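Local coordinates for minor structural protein 5 (Lactococcus phage Tuc2009, PDB 5E7T) that is a minor structural protein of the phage virion, probably part of its host-adhesion apparatus, with a carbohydrate-binding-like BppA domain that may contact host saccharides, at residues Met93-Asn98 and Thr174-Asn179; Gly54-Lys59 and Ala159-Gly164. One frame throughout, in Å; residues are numbered along the deposited sequence.

How the contacts relate
Both contacts belong to the same BppA domain, a sandwich of two antiparallel sheets, and they hold it together in different directions. Contact 1 lies within one sheet: it zips 93-98 to 174-179 by backbone hydrogen bonds, with buried apolar side chains on one face and a mixed set on the other, where buried Met93 joins partly exposed Ser96, Thr174 and Arg176. Contact 2 runs between the sheets, is wholly buried, and rests on aliphatic side chains and a methionine without a hydrogen bond across it. Strand 53-60 links the two, since it is the sheet neighbour of 171-184: Ile175 N and Val177 N of contact 1 probably donate to Val56 O and Gly54 O of contact 2.

Contact 1. Residues Met93-Asn98 and Thr174-Asn179; sequences MFTSWN and TIRVRN
Paired edge to edge, 93-98 and 174-179 form an antiparallel contact inside the five-stranded sheet of the BppA domain, interrupted by a beta bulge. Met93 and Arg176 make a hydrogen-bonded pair, with Met93 N to Arg176 O at 3.0 Å and Arg176 N to Met93 O at 2.7 Å. Phe94 and Ile175 follow as a non-hydrogen-bonded pair. The register then slips by one residue: Thr95 N reaches Thr174 O at 3.1 Å, standing 36° out of the carbonyl plane, and Thr174 N returns a bond to Ser96 O at 2.9 Å. Thr95 is the extra residue of the bulge; the chain bends there, and pairing continues from Ser96.

On the inner face, Phe94 and Ile175 lie side by side and point the same way. Ile175 CG1, anti to the backbone N (chi1 -170°), sits over one face of the Phe94 ring, 4.2 Å from its centroid, in a CH-pi contact, while Ile175 CD1 lies over Phe94 CZ on the same face, 3.7 Å away. The ring offers a broad apolar face and isoleucine's CG1-CD1 arm is long enough to lie across it, in a buried layer where Phe108 of the facing sheet packs on Phe94.

On the other face, the long chains of Met93 and Arg176 run alongside each other. Thr95 crosses Arg176 at about a right angle and lays its CG2 over the NE side of the guanidinium, 3.7 Å from Arg176 NE, which makes a salt bridge to Glu55 on the next strand.

Backbone bonds therefore set the register, whereas the side chains sort into an apolar inner layer and an outer layer where methyl and methylene groups pack beside a charge that has its carboxylate partner close by.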
loop_
_atom_site.group_PDB
_atom_site.type_symbol
_atom_site.label_atom_id
_atom_site.label_comp_id
_atom_site.label_asym_id
_atom_site.label_seq_id
_atom_site.Cartn_x
_atom_site.Cartn_y
_atom_site.Cartn_z
ATOM N N MET B 93 -5.206 -17.588 62.128
ATOM C CA MET B 93 -4.461 -18.516 62.980
ATOM C C MET B 93 -3.148 -17.939 63.421
ATOM O O MET B 93 -2.392 -17.447 62.590
ATOM C CB MET B 93 -4.243 -19.853 62.281
ATOM C CG MET B 93 -3.226 -20.736 62.931
ATOM S SD MET B 93 -3.543 -22.416 62.447
ATOM C CE MET B 93 -2.029 -23.042 62.719
ATOM N N PHE B 94 -2.868 -18.017 64.725
ATOM C CA PHE B 94 -1.625 -17.500 65.250
ATOM C C PHE B 94 -0.756 -18.674 65.559
ATOM O O PHE B 94 -1.109 -19.489 66.420
ATOM C CB PHE B 94 -1.868 -16.624 66.490
ATOM C CG PHE B 94 -2.618 -15.347 66.196
ATOM C CD1 PHE B 94 -4.007 -15.348 66.060
ATOM C CD2 PHE B 94 -1.941 -14.141 66.053
ATOM C CE1 PHE B 94 -4.700 -14.163 65.821
ATOM C CE2 PHE B 94 -2.636 -12.966 65.784
ATOM C CZ PHE B 94 -4.010 -12.983 65.678
ATOM N N THR B 95 0.366 -18.783 64.830
ATOM C CA THR B 95 1.309 -19.882 64.992
ATOM C C THR B 95 2.414 -19.548 65.988
ATOM O O THR B 95 3.089 -20.454 66.491
ATOM C CB THR B 95 1.832 -20.325 63.646
ATOM O OG1 THR B 95 2.644 -19.303 63.095
ATOM C CG2 THR B 95 0.734 -20.627 62.681
ATOM N N SER B 96 2.596 -18.255 66.272
ATOM C CA SER B 96 3.618 -17.732 67.182
ATOM C C SER B 96 3.139 -16.410 67.732
ATOM O O SER B 96 2.635 -15.592 66.967
ATOM C CB SER B 96 4.942 -17.547 66.438
ATOM O OG SER B 96 5.722 -16.468 66.925
ATOM N N TRP B 97 3.288 -16.195 69.040
ATOM C CA TRP B 97 2.877 -14.948 69.691
ATOM C C TRP B 97 3.930 -14.560 70.741
ATOM O O TRP B 97 3.917 -15.085 71.852
ATOM C CB TRP B 97 1.464 -15.089 70.287
ATOM C CG TRP B 97 0.961 -13.869 71.005
ATOM C CD1 TRP B 97 1.103 -13.583 72.326
ATOM C CD2 TRP B 97 0.223 -12.778 70.433
ATOM N NE1 TRP B 97 0.559 -12.347 72.603
ATOM C CE2 TRP B 97 0.003 -11.838 71.460
ATOM C CE3 TRP B 97 -0.246 -12.490 69.144
ATOM C CZ2 TRP B 97 -0.717 -10.664 71.255
ATOM C CZ3 TRP B 97 -0.944 -11.320 68.936
ATOM C CH2 TRP B 97 -1.171 -10.417 69.984
ATOM N N ASN B 98 4.866 -13.677 70.365
ATOM C CA ASN B 98 5.961 -13.225 71.232
ATOM C C ASN B 98 5.799 -11.774 71.591
ATOM O O ASN B 98 6.446 -10.909 71.006
ATOM C CB ASN B 98 7.343 -13.508 70.613
ATOM C CG ASN B 98 7.495 -14.902 70.027
ATOM O OD1 ASN B 98 7.505 -15.081 68.797
ATOM N ND2 ASN B 98 7.595 -15.920 70.890
ATOM N N THR B 174 3.083 -14.277 64.366
ATOM C CA THR B 174 2.953 -14.823 63.023
ATOM C C THR B 174 1.521 -15.229 62.910
ATOM O O THR B 174 0.994 -15.869 63.819
ATOM C CB THR B 174 3.945 -15.931 62.782
ATOM O OG1 THR B 174 5.248 -15.470 63.174
ATOM C CG2 THR B 174 3.959 -16.356 61.355
ATOM N N ILE B 175 0.863 -14.761 61.854
ATOM C CA ILE B 175 -0.560 -14.955 61.602
ATOM C C ILE B 175 -0.789 -15.541 60.233
ATOM O O ILE B 175 -0.098 -15.186 59.276
ATOM C CB ILE B 175 -1.345 -13.621 61.809
ATOM C CG1 ILE B 175 -2.882 -13.838 61.797
ATOM C CG2 ILE B 175 -0.905 -12.515 60.832
ATOM C CD1 ILE B 175 -3.744 -12.583 62.020
ATOM N N ARG B 176 -1.762 -16.440 60.143
ATOM C CA ARG B 176 -2.180 -17.054 58.903
ATOM C C ARG B 176 -3.566 -16.533 58.609
ATOM O O ARG B 176 -4.391 -16.468 59.519
ATOM C CB ARG B 176 -2.148 -18.563 59.017
ATOM C CG ARG B 176 -0.727 -19.068 58.996
ATOM C CD ARG B 176 -0.674 -20.548 59.185
ATOM N NE ARG B 176 0.682 -21.053 59.022
ATOM C CZ ARG B 176 1.000 -22.340 59.086
ATOM N NH1 ARG B 176 0.058 -23.253 59.291
ATOM N NH2 ARG B 176 2.258 -22.726 58.938
ATOM N N VAL B 177 -3.795 -16.057 57.384
ATOM C CA VAL B 177 -5.083 -15.504 56.997
ATOM C C VAL B 177 -5.633 -16.359 55.866
ATOM O O VAL B 177 -4.985 -16.495 54.833
ATOM C CB VAL B 177 -4.950 -14.013 56.635
ATOM C CG1 VAL B 177 -6.218 -13.487 55.987
ATOM C CG2 VAL B 177 -4.578 -13.179 57.857
ATOM N N ARG B 178 -6.800 -16.987 56.098
ATOM C CA ARG B 178 -7.498 -17.893 55.185
ATOM C C ARG B 178 -8.904 -17.352 54.860
ATOM O O ARG B 178 -9.593 -16.837 55.735
ATOM C CB ARG B 178 -7.585 -19.291 55.819
ATOM C CG ARG B 178 -8.402 -20.304 55.045
ATOM C CD ARG B 178 -8.385 -21.638 55.750
ATOM N NE ARG B 178 -9.519 -21.817 56.652
ATOM C CZ ARG B 178 -9.628 -22.828 57.509
ATOM N NH1 ARG B 178 -8.678 -23.747 57.586
ATOM N NH2 ARG B 178 -10.690 -22.927 58.297
ATOM N N ASN B 179 -9.303 -17.482 53.590
ATOM C CA ASN B 179 -10.576 -17.080 53.006
ATOM C C ASN B 179 -11.113 -15.697 53.478
ATOM O O ASN B 179 -12.265 -15.608 53.942
ATOM C CB ASN B 179 -11.615 -18.160 53.208
ATOM C CG ASN B 179 -11.256 -19.555 52.765
ATOM O OD1 ASN B 179 -11.692 -20.526 53.397
ATOM N ND2 ASN B 179 -10.516 -19.704 51.660
#

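Contact 2. Residues Gly54-Lys59 and Ala159-Gly164; sequences GEVTMK and AILNVG
Met58 is bent at chi2 (-84°) and again at chi3, and this bend carries its CE across to Leu161 and Val163 of the opposing strand. The methyl lodges between those two side chains, with Met58 CE 3.7 Å from Leu161 CG and 3.6 Å from Val163 CG1. Val163 CG1 stands between its own backbone N and carbonyl carbon (chi1 71°) and also lies 3.7 Å from Met58 CB, so one valine methyl touches both the root and the end of the methionine.

Two residues earlier on the same strand, Val56 reaches toward Leu161 tip to tip, its CG1 4.0 Å from Leu161 CD2. The same CD2 also lies near Met58 CE, so Leu161 serves both residues. A flexible, unbranched methionine can bend to fit between the two side chains, while the compact valines and the forked leucine supply methyls without polar atoms to satisfy.

Phe108 and Met110 of strand 104-114 extend the apolar layer around Val163 and Leu161. The axes of the two segments come within 8.3 Å and their directions differ by 34°, too far apart for backbone pairing, and alternate residues of each face the other. This is the buried interface of a beta sandwich: two antiparallel sheets stacked face to face, with apolar side chains from both filling the space between, some end to end, consistent with the galactose-binding-like clan that includes the BppA domain.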
loop_
_atom_site.group_PDB
_atom_site.type_symbol
_atom_site.label_atom_id
_atom_site.label_comp_id
_atom_site.label_asym_id
_atom_site.label_seq_id
_atom_site.Cartn_x
_atom_site.Cartn_y
_atom_site.Cartn_z
ATOM N N GLY B 54 -2.402 -17.155 53.602
ATOM C CA GLY B 54 -1.250 -16.273 53.569
ATOM C C GLY B 54 -0.650 -16.170 54.958
ATOM O O GLY B 54 -1.391 -16.073 55.941
ATOM N N GLU B 55 0.685 -16.220 55.056
ATOM C CA GLU B 55 1.404 -16.114 56.324
ATOM C C GLU B 55 2.172 -14.809 56.329
ATOM O O GLU B 55 2.743 -14.436 55.305
ATOM C CB GLU B 55 2.358 -17.316 56.537
ATOM C CG GLU B 55 2.757 -17.542 57.991
ATOM C CD GLU B 55 3.822 -18.594 58.223
ATOM O OE1 GLU B 55 3.501 -19.631 58.846
ATOM O OE2 GLU B 55 4.987 -18.362 57.826
ATOM N N VAL B 56 2.163 -14.103 57.466
ATOM C CA VAL B 56 2.844 -12.817 57.636
ATOM C C VAL B 56 3.185 -12.641 59.105
ATOM O O VAL B 56 2.413 -13.046 59.976
ATOM C CB VAL B 56 2.048 -11.610 57.040
ATOM C CG1 VAL B 56 0.818 -11.263 57.877
ATOM C CG2 VAL B 56 2.938 -10.386 56.844
ATOM N N THR B 57 4.346 -12.040 59.364
ATOM C CA THR B 57 4.906 -11.812 60.689
ATOM C C THR B 57 5.013 -10.316 60.942
ATOM O O THR B 57 5.663 -9.605 60.189
ATOM C CB THR B 57 6.259 -12.526 60.768
ATOM O OG1 THR B 57 6.119 -13.892 60.347
ATOM C CG2 THR B 57 6.886 -12.444 62.116
ATOM N N MET B 58 4.371 -9.850 61.990
ATOM C CA MET B 58 4.364 -8.454 62.383
ATOM C C MET B 58 5.311 -8.298 63.567
ATOM O O MET B 58 5.149 -9.011 64.558
ATOM C CB MET B 58 2.951 -8.030 62.768
ATOM C CG MET B 58 1.886 -8.497 61.805
ATOM S SD MET B 58 1.738 -7.373 60.436
ATOM C CE MET B 58 0.334 -6.511 60.899
ATOM N N LYS B 59 6.311 -7.377 63.451
ATOM C CA LYS B 59 7.391 -7.118 64.422
ATOM C C LYS B 59 7.623 -5.612 64.578
ATOM O O LYS B 59 7.791 -4.896 63.590
ATOM C CB LYS B 59 8.681 -7.769 63.886
ATOM C CG LYS B 59 9.756 -8.114 64.895
ATOM C CD LYS B 59 10.727 -9.084 64.229
ATOM C CE LYS B 59 11.949 -9.403 65.049
ATOM N NZ LYS B 59 12.925 -8.271 65.087
ATOM N N ALA B 159 -6.260 0.744 52.461
ATOM C CA ALA B 159 -6.700 -0.550 52.991
ATOM C C ALA B 159 -5.477 -1.209 53.580
ATOM O O ALA B 159 -4.522 -1.472 52.848
ATOM C CB ALA B 159 -7.274 -1.413 51.892
ATOM N N ILE B 160 -5.456 -1.403 54.917
ATOM C CA ILE B 160 -4.287 -1.990 55.571
ATOM C C ILE B 160 -4.621 -3.027 56.626
ATOM O O ILE B 160 -5.701 -3.005 57.231
ATOM C CB ILE B 160 -3.346 -0.901 56.172
ATOM C CG1 ILE B 160 -4.057 -0.003 57.197
ATOM C CG2 ILE B 160 -2.660 -0.089 55.105
ATOM C CD1 ILE B 160 -3.179 0.785 58.047
ATOM N N LEU B 161 -3.647 -3.910 56.874
ATOM C CA LEU B 161 -3.629 -4.837 57.988
ATOM C C LEU B 161 -2.639 -4.123 58.906
ATOM O O LEU B 161 -1.464 -3.972 58.533
ATOM C CB LEU B 161 -3.102 -6.228 57.606
ATOM C CG LEU B 161 -2.645 -7.115 58.769
ATOM C CD1 LEU B 161 -3.777 -7.511 59.652
ATOM C CD2 LEU B 161 -1.967 -8.350 58.268
ATOM N N ASN B 162 -3.120 -3.640 60.068
ATOM C CA ASN B 162 -2.324 -2.884 61.015
ATOM C C ASN B 162 -2.312 -3.496 62.401
ATOM O O ASN B 162 -3.279 -4.143 62.804
ATOM C CB ASN B 162 -2.903 -1.487 61.085
ATOM C CG ASN B 162 -2.115 -0.478 61.869
ATOM O OD1 ASN B 162 -2.434 -0.189 63.029
ATOM N ND2 ASN B 162 -1.139 0.157 61.215
ATOM N N VAL B 163 -1.215 -3.256 63.139
ATOM C CA VAL B 163 -0.990 -3.603 64.545
ATOM C C VAL B 163 0.019 -2.607 65.113
ATOM O O VAL B 163 0.874 -2.119 64.372
ATOM C CB VAL B 163 -0.605 -5.080 64.823
ATOM C CG1 VAL B 163 0.791 -5.400 64.338
ATOM C CG2 VAL B 163 -0.743 -5.420 66.311
ATOM N N GLY B 164 -0.123 -2.297 66.399
ATOM C CA GLY B 164 0.744 -1.389 67.123
ATOM C C GLY B 164 1.334 -2.055 68.335
ATOM O O GLY B 164 0.607 -2.605 69.164
#